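Local coordinates for lipid binding protein (Grifola frondosa, PDB 5H0Q) that binds membrane lipids, apparently recognising domains formed by sphingomyelin together with cholesterol, at residues A[30-33]-A[34-37]; A[43-46]-A[47-50]; A[147-150]-A[151-155]. All blocks are in the same frame, centred on the assembly; numbering follows the deposited sequence.

Interaction 1: A[30-33]-A[34-37]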
loop_
_atom_site.group_PDB
_atom_site.type_symbol
_atom_site.label_atom_id
_atom_site.label_comp_id
_atom_site.label_asym_id
_atom_site.label_seq_id
_atom_site.Cartn_x
_atom_site.Cartn_y
_atom_site.Cartn_z
ATOM N N ALA A 30 10.492 -4.352 -12.834
ATOM C CA ALA A 30 9.118 -3.996 -12.510
ATOM C C ALA A 30 8.134 -4.838 -13.307
ATOM O O ALA A 30 7.105 -5.289 -12.775
ATOM C CB ALA A 30 8.912 -2.503 -12.772
ATOM N N LYS A 31 8.443 -5.091 -14.580
ATOM C CA LYS A 31 7.555 -5.893 -15.416
ATOM C C LYS A 31 7.428 -7.299 -14.861
ATOM O O LYS A 31 6.325 -7.840 -14.758
ATOM C CB LYS A 31 8.076 -5.938 -16.848
ATOM C CG LYS A 31 7.259 -6.842 -17.776
ATOM C CD LYS A 31 7.847 -6.873 -19.176
ATOM C CE LYS A 31 7.184 -7.946 -20.029
ATOM N NZ LYS A 31 7.736 -8.001 -21.411
ATOM N N VAL A 32 8.547 -7.897 -14.464
ATOM C CA VAL A 32 8.504 -9.246 -13.911
ATOM C C VAL A 32 7.721 -9.259 -12.608
ATOM O O VAL A 32 6.869 -10.124 -12.386
ATOM C CB VAL A 32 9.939 -9.778 -13.746
ATOM C CG1 VAL A 32 9.935 -11.164 -13.110
ATOM C CG2 VAL A 32 10.581 -9.877 -15.094
ATOM N N ALA A 33 7.944 -8.276 -11.743
ATOM C CA ALA A 33 7.197 -8.240 -10.485
ATOM C C ALA A 33 5.699 -8.152 -10.740
ATOM O O ALA A 33 4.903 -8.839 -10.093
ATOM C CB ALA A 33 7.657 -7.069 -9.614
ATOM N N LEU A 34 5.289 -7.300 -11.670
ATOM C CA LEU A 34 3.866 -7.206 -11.966
ATOM C C LEU A 34 3.348 -8.523 -12.525
ATOM O O LEU A 34 2.202 -8.918 -12.249
ATOM C CB LEU A 34 3.625 -6.033 -12.916
ATOM C CG LEU A 34 2.220 -5.449 -13.037
ATOM C CD1 LEU A 34 1.709 -5.021 -11.688
ATOM C CD2 LEU A 34 2.217 -4.267 -14.000
ATOM N N GLN A 35 4.197 -9.261 -13.250
ATOM C CA GLN A 35 3.778 -10.567 -13.760
ATOM C C GLN A 35 3.640 -11.597 -12.643
ATOM O O GLN A 35 2.795 -12.499 -12.738
ATOM C CB GLN A 35 4.769 -11.089 -14.803
ATOM C CG GLN A 35 4.789 -10.305 -16.095
ATOM C CD GLN A 35 5.901 -10.736 -17.042
ATOM O OE1 GLN A 35 6.949 -11.233 -16.622
ATOM N NE2 GLN A 35 5.673 -10.542 -18.336
ATOM N N ARG A 36 4.468 -11.508 -11.605
ATOM C CA ARG A 36 4.465 -12.444 -10.487
ATOM C C ARG A 36 3.513 -12.033 -9.367
ATOM O O ARG A 36 3.535 -12.652 -8.293
ATOM C CB ARG A 36 5.876 -12.594 -9.917
ATOM C CG ARG A 36 6.910 -13.166 -10.897
ATOM C CD ARG A 36 6.921 -14.694 -10.859
ATOM N NE ARG A 36 7.990 -15.196 -11.724
ATOM C CZ ARG A 36 7.902 -15.273 -13.042
ATOM N NH1 ARG A 36 6.783 -14.904 -13.651
ATOM N NH2 ARG A 36 8.931 -15.722 -13.745
ATOM N N LYS A 37 2.667 -11.030 -9.598
ATOM C CA LYS A 37 1.829 -10.514 -8.521
ATOM C C LYS A 37 1.018 -11.621 -7.861
ATOM O O LYS A 37 0.831 -11.620 -6.644
ATOM C CB LYS A 37 0.895 -9.427 -9.047
ATOM C CG LYS A 37 -0.082 -8.881 -7.998
ATOM C CD LYS A 37 -0.926 -7.762 -8.564
ATOM C CE LYS A 37 -1.871 -7.177 -7.542
ATOM N NZ LYS A 37 -2.977 -8.125 -7.171
#
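The side chains of K31 and Q35 pass each other at a slant at the helix surface, and the Q35 amide is split between two neighbours of the preceding turn. Its NE2 lies 3.4 Å from K31 CE, while OE1 turns to V32, 3.7 Å from V32 CA and further from CG2. Q35 CG, beside the backbone N (chi1 -68°) and anti to the carbonyl carbon, folds back along the helix to 3.2 Å from K31 O. K31 runs out extended, and its aliphatic part is what meets the amide. These are i, i+3 and i, i+4 contacts in the last turn of helix 26-35, beyond which R36 leaves helical geometry. R36 N donates to V32 O at 2.9 Å and, weakly, to A33 O, so that two carbonyls share the closing N-H. Earlier in the turn, L34 N bonds to A30 O at 2.9 Å. R36 CG packs 4.2 Å from V32 CG1 before the chain bends toward the hydroxyl of Y11. V32 is buried against helix 9-13 through Y11 and L12, and A33 against A68 of strand 60-68; beyond the helix, K37 NZ reaches Q41 and forms a salt bridge with E197.

Interaction 2: A[43-46]-A[47-50]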
loop_
_atom_site.group_PDB
_atom_site.type_symbol
_atom_site.label_atom_id
_atom_site.label_comp_id
_atom_site.label_asym_id
_atom_site.label_seq_id
_atom_site.Cartn_x
_atom_site.Cartn_y
_atom_site.Cartn_z
ATOM N N GLN A 43 -0.983 -15.785 -0.024
ATOM C CA GLN A 43 -0.417 -15.655 1.312
ATOM C C GLN A 43 -0.797 -14.318 1.916
ATOM O O GLN A 43 -1.149 -14.233 3.097
ATOM C CB GLN A 43 1.100 -15.809 1.284
ATOM C CG GLN A 43 1.618 -17.223 1.061
ATOM C CD GLN A 43 3.072 -17.354 1.472
ATOM O OE1 GLN A 43 3.894 -16.488 1.175
ATOM N NE2 GLN A 43 3.389 -18.422 2.184
ATOM N N ALA A 44 -0.724 -13.250 1.122
ATOM C CA ALA A 44 -1.114 -11.952 1.641
ATOM C C ALA A 44 -2.600 -11.925 1.992
ATOM O O ALA A 44 -2.992 -11.396 3.041
ATOM C CB ALA A 44 -0.772 -10.856 0.626
ATOM N N GLU A 45 -3.445 -12.491 1.124
ATOM C CA GLU A 45 -4.873 -12.563 1.432
ATOM C C GLU A 45 -5.136 -13.433 2.659
ATOM O O GLU A 45 -5.969 -13.090 3.497
ATOM C CB GLU A 45 -5.648 -13.087 0.223
ATOM C CG GLU A 45 -5.540 -12.193 -0.992
ATOM C CD GLU A 45 -6.408 -12.622 -2.157
ATOM O OE1 GLU A 45 -7.059 -13.683 -2.077
ATOM O OE2 GLU A 45 -6.436 -11.878 -3.159
ATOM N N LYS A 46 -4.409 -14.538 2.808
ATOM C CA LYS A 46 -4.561 -15.352 4.014
ATOM C C LYS A 46 -4.260 -14.535 5.270
ATOM O O LYS A 46 -4.935 -14.684 6.297
ATOM C CB LYS A 46 -3.649 -16.578 3.930
ATOM C CG LYS A 46 -3.744 -17.534 5.091
ATOM C CD LYS A 46 -2.679 -18.606 4.966
ATOM C CE LYS A 46 -2.854 -19.682 6.027
ATOM N NZ LYS A 46 -1.830 -20.752 5.903
ATOM N N ARG A 47 -3.246 -13.662 5.210
ATOM C CA ARG A 47 -2.943 -12.826 6.367
ATOM C C ARG A 47 -4.031 -11.782 6.600
ATOM O O ARG A 47 -4.388 -11.497 7.754
ATOM C CB ARG A 47 -1.582 -12.146 6.183
ATOM C CG ARG A 47 -1.176 -11.230 7.329
ATOM C CD ARG A 47 -1.127 -12.005 8.651
ATOM N NE ARG A 47 -0.492 -11.225 9.705
ATOM C CZ ARG A 47 -0.604 -11.491 11.003
ATOM N NH1 ARG A 47 -1.329 -12.510 11.424
ATOM N NH2 ARG A 47 0.008 -10.723 11.888
ATOM N N GLN A 48 -4.570 -11.189 5.529
ATOM C CA GLN A 48 -5.714 -10.293 5.708
ATOM C C GLN A 48 -6.850 -11.011 6.432
ATOM O O GLN A 48 -7.480 -10.439 7.333
ATOM C CB GLN A 48 -6.205 -9.770 4.364
ATOM C CG GLN A 48 -5.293 -8.716 3.713
ATOM C CD GLN A 48 -5.743 -8.369 2.323
ATOM O OE1 GLN A 48 -5.782 -9.231 1.451
ATOM N NE2 GLN A 48 -6.062 -7.110 2.093
ATOM N N ALA A 49 -7.130 -12.263 6.052
ATOM C CA ALA A 49 -8.219 -12.995 6.686
ATOM C C ALA A 49 -7.925 -13.246 8.157
ATOM O O ALA A 49 -8.826 -13.125 8.996
ATOM C CB ALA A 49 -8.456 -14.311 5.945
ATOM N N GLU A 50 -6.685 -13.650 8.482
ATOM C CA GLU A 50 -6.291 -13.850 9.880
ATOM C C GLU A 50 -6.570 -12.605 10.703
ATOM O O GLU A 50 -7.155 -12.677 11.790
ATOM C CB GLU A 50 -4.800 -14.163 10.007
ATOM C CG GLU A 50 -4.280 -15.460 9.447
ATOM C CD GLU A 50 -2.755 -15.486 9.487
ATOM O OE1 GLU A 50 -2.137 -16.034 8.550
ATOM O OE2 GLU A 50 -2.170 -14.932 10.443
#
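The amide of Q48 and the carboxylate of E45 lie on successive turns with their planes 43° apart, neither stacked nor square, and it is E45 CA and the first side-chain carbons that meet the amide. Q48 OE1 sits 3.5 Å from E45 CA and 3.8 Å from E45 CG, touching carbon while its polar partners lie on the sheet beneath. The setting is the middle of helix 41-55, a regular alpha-helix laid over the mixed sheet, and four successive i to i+4 backbone bonds run through it, from R47 N to Q43 O through E50 N to K46 O, among them A49 N to E45 O at 2.9 Å.

Q48 is buried on the sheet side. There OE1 accepts from R64 NH1 and NE2 donates to L62 O, both on strand 60-68, which would fix the rotation of the amide. A44, R47 and Q48 all lean on V101 of strand 99-105, and R47 also touches Y3. On the E45 carboxylate, OE2 accepts from Q41 NE2 one turn back, with R64 as a more distant, weak ion partner.

Toward the exposed face K46 and E50 make an i, i+4 pair that stops short of a salt bridge. E50 CG bends back to 3.3 Å from K46 O, and E50 OE1 comes within 4.1 Å of K46 CG; K46 NZ stays 5.4 Å from E50 OE1. The carboxylate instead pairs one turn back with R47, whose chain starts anti to the backbone N and kinks at chi2 (59°), sending the guanidinium outward and toward the C-terminal end, to E50. R47 NH1 donates to E50 OE2 at 2.7 Å, arriving from above the carboxylate plane, 36° out of it.

Interaction 3: A[147-150]-A[151-155]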
loop_
_atom_site.group_PDB
_atom_site.type_symbol
_atom_site.label_atom_id
_atom_site.label_comp_id
_atom_site.label_asym_id
_atom_site.label_seq_id
_atom_site.Cartn_x
_atom_site.Cartn_y
_atom_site.Cartn_z
ATOM N N GLU A 147 -1.269 8.881 -3.927
ATOM C CA GLU A 147 -0.614 9.983 -4.641
ATOM C C GLU A 147 0.865 9.682 -4.744
ATOM O O GLU A 147 1.490 9.333 -3.738
ATOM C CB GLU A 147 -0.799 11.321 -3.941
ATOM C CG GLU A 147 -2.188 11.880 -4.088
ATOM C CD GLU A 147 -2.347 13.288 -3.517
ATOM O OE1 GLU A 147 -1.367 13.838 -2.974
ATOM O OE2 GLU A 147 -3.480 13.813 -3.585
ATOM N N VAL A 148 1.422 9.827 -5.944
ATOM C CA VAL A 148 2.861 9.743 -6.154
ATOM C C VAL A 148 3.362 11.170 -6.322
ATOM O O VAL A 148 2.826 11.911 -7.141
ATOM C CB VAL A 148 3.226 8.900 -7.388
ATOM C CG1 VAL A 148 4.731 8.655 -7.437
ATOM C CG2 VAL A 148 2.485 7.572 -7.401
ATOM N N ARG A 149 4.359 11.552 -5.531
ATOM C CA ARG A 149 4.926 12.896 -5.565
ATOM C C ARG A 149 6.431 12.826 -5.323
ATOM O O ARG A 149 6.990 11.771 -5.044
ATOM C CB ARG A 149 4.268 13.802 -4.515
ATOM C CG ARG A 149 2.793 14.079 -4.755
ATOM C CD ARG A 149 2.519 14.869 -6.015
ATOM N NE ARG A 149 1.120 15.304 -6.104
ATOM C CZ ARG A 149 0.108 14.575 -6.578
ATOM N NH1 ARG A 149 0.323 13.358 -7.041
ATOM N NH2 ARG A 149 -1.124 15.089 -6.615
ATOM N N GLN A 150 7.083 13.989 -5.433
ATOM C CA GLN A 150 8.498 14.072 -5.098
ATOM C C GLN A 150 8.705 13.706 -3.633
ATOM O O GLN A 150 7.864 13.988 -2.774
ATOM C CB GLN A 150 9.040 15.486 -5.364
ATOM C CG GLN A 150 9.057 15.868 -6.820
ATOM C CD GLN A 150 10.343 15.464 -7.507
ATOM O OE1 GLN A 150 11.349 15.210 -6.852
ATOM N NE2 GLN A 150 10.316 15.401 -8.830
ATOM N N SER A 151 9.857 13.102 -3.350
ATOM C CA SER A 151 10.234 12.788 -1.978
ATOM C C SER A 151 10.134 14.024 -1.099
ATOM O O SER A 151 10.519 15.123 -1.506
ATOM C CB SER A 151 11.660 12.238 -1.937
ATOM O OG SER A 151 12.064 11.988 -0.602
ATOM N N GLY A 152 9.622 13.843 0.118
ATOM C CA GLY A 152 9.454 14.938 1.055
ATOM C C GLY A 152 8.192 15.749 0.874
ATOM O O GLY A 152 7.965 16.698 1.639
ATOM N N HIS A 153 7.346 15.394 -0.093
ATOM C CA HIS A 153 6.132 16.163 -0.352
ATOM C C HIS A 153 5.248 16.259 0.886
ATOM O O HIS A 153 4.626 17.300 1.132
ATOM C CB HIS A 153 5.374 15.525 -1.509
ATOM C CG HIS A 153 4.202 16.321 -1.982
ATOM N ND1 HIS A 153 2.969 16.268 -1.375
ATOM C CD2 HIS A 153 4.076 17.181 -3.019
ATOM C CE1 HIS A 153 2.132 17.067 -2.013
ATOM N NE2 HIS A 153 2.777 17.627 -3.017
ATOM N N TRP A 154 5.147 15.177 1.656
ATOM C CA TRP A 154 4.359 15.191 2.892
ATOM C C TRP A 154 5.348 15.363 4.029
ATOM O O TRP A 154 6.363 14.672 4.041
ATOM C CB TRP A 154 3.513 13.896 3.062
ATOM C CG TRP A 154 2.508 13.792 1.928
ATOM C CD1 TRP A 154 1.306 14.427 1.842
ATOM C CD2 TRP A 154 2.686 13.100 0.676
ATOM N NE1 TRP A 154 0.719 14.174 0.629
ATOM C CE2 TRP A 154 1.539 13.357 -0.104
ATOM C CE3 TRP A 154 3.697 12.291 0.145
ATOM C CZ2 TRP A 154 1.379 12.843 -1.387
ATOM C CZ3 TRP A 154 3.529 11.769 -1.116
ATOM C CH2 TRP A 154 2.388 12.063 -1.880
ATOM N N TRP A 155 5.084 16.240 4.997
ATOM C CA TRP A 155 3.861 17.023 5.121
ATOM C C TRP A 155 4.017 18.465 4.628
ATOM O O TRP A 155 3.075 19.235 4.672
ATOM C CB TRP A 155 3.407 17.038 6.588
ATOM C CG TRP A 155 3.201 15.674 7.140
ATOM C CD1 TRP A 155 3.984 15.021 8.047
ATOM C CD2 TRP A 155 2.145 14.777 6.805
ATOM N NE1 TRP A 155 3.482 13.768 8.291
ATOM C CE2 TRP A 155 2.351 13.596 7.540
ATOM C CE3 TRP A 155 1.049 14.855 5.945
ATOM C CZ2 TRP A 155 1.495 12.508 7.456
ATOM C CZ3 TRP A 155 0.206 13.771 5.855
ATOM C CH2 TRP A 155 0.431 12.612 6.602
#
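R149 and H153 run alongside each other in the same direction, where strand 143-150 leads through a type II beta turn from Q150 to H153 into the short, weakly bonded helix 153-156. This is the tight part. R149 CG stands over the centre of the imidazole in a CH-pi contact, 3.8 Å from the H153 ring centroid, and R149 CB lies 3.6 Å from H153 CG. H153 ND1 in turn sits above one face of the W154 indole. E147 comes to that indole at its edge: its OE1 is near the ring plane, 3.3 Å from W154 CZ2. W154, buried beside F129 and M163, also receives R149 CG at 3.5 Å from CH2.

The turn itself is more open to solvent. H153 N closes it by bonding to Q150 O at 3.1 Å, and G152, in its third position with a positive phi of 84°, donates its N-H to D127. The Q150 side chain is exposed, kinks at chi2 (-89°) and gives its NE2 to Y179 OH. Charge pairing is slack: E147 OE1 lies off one face of the R149 guanidinium, 3.9 Å from NH2, a long ion pair in which no N-H is aimed at the oxygen. The guanidinium is also tied to its own strand, R149 NH1 donating to V148 O at 2.9 Å, the oxygen in the guanidinium plane but the donor 47° above that of the carbonyl.

The three contacts are local and follow one another along the chain without nesting or crossing, so none closes a long loop. Interaction 1 ends helix 26-35; a short connection leads to helix 41-55 and interaction 2, the centres of the two contacts being about 20 Å apart. Both helices touch strand 60-68; helix 41-55 also rests on strands 2-3, 99-105 and 193-201. Interaction 3 comes nearly a hundred residues later, where an outermost strand of the five-stranded antiparallel sheet leads into the short, weakly bonded helix 153-156. Its centre is about 29 Å from that of interaction 2, on the opposite side of the chain's centre, with the sheets of the beta core between them.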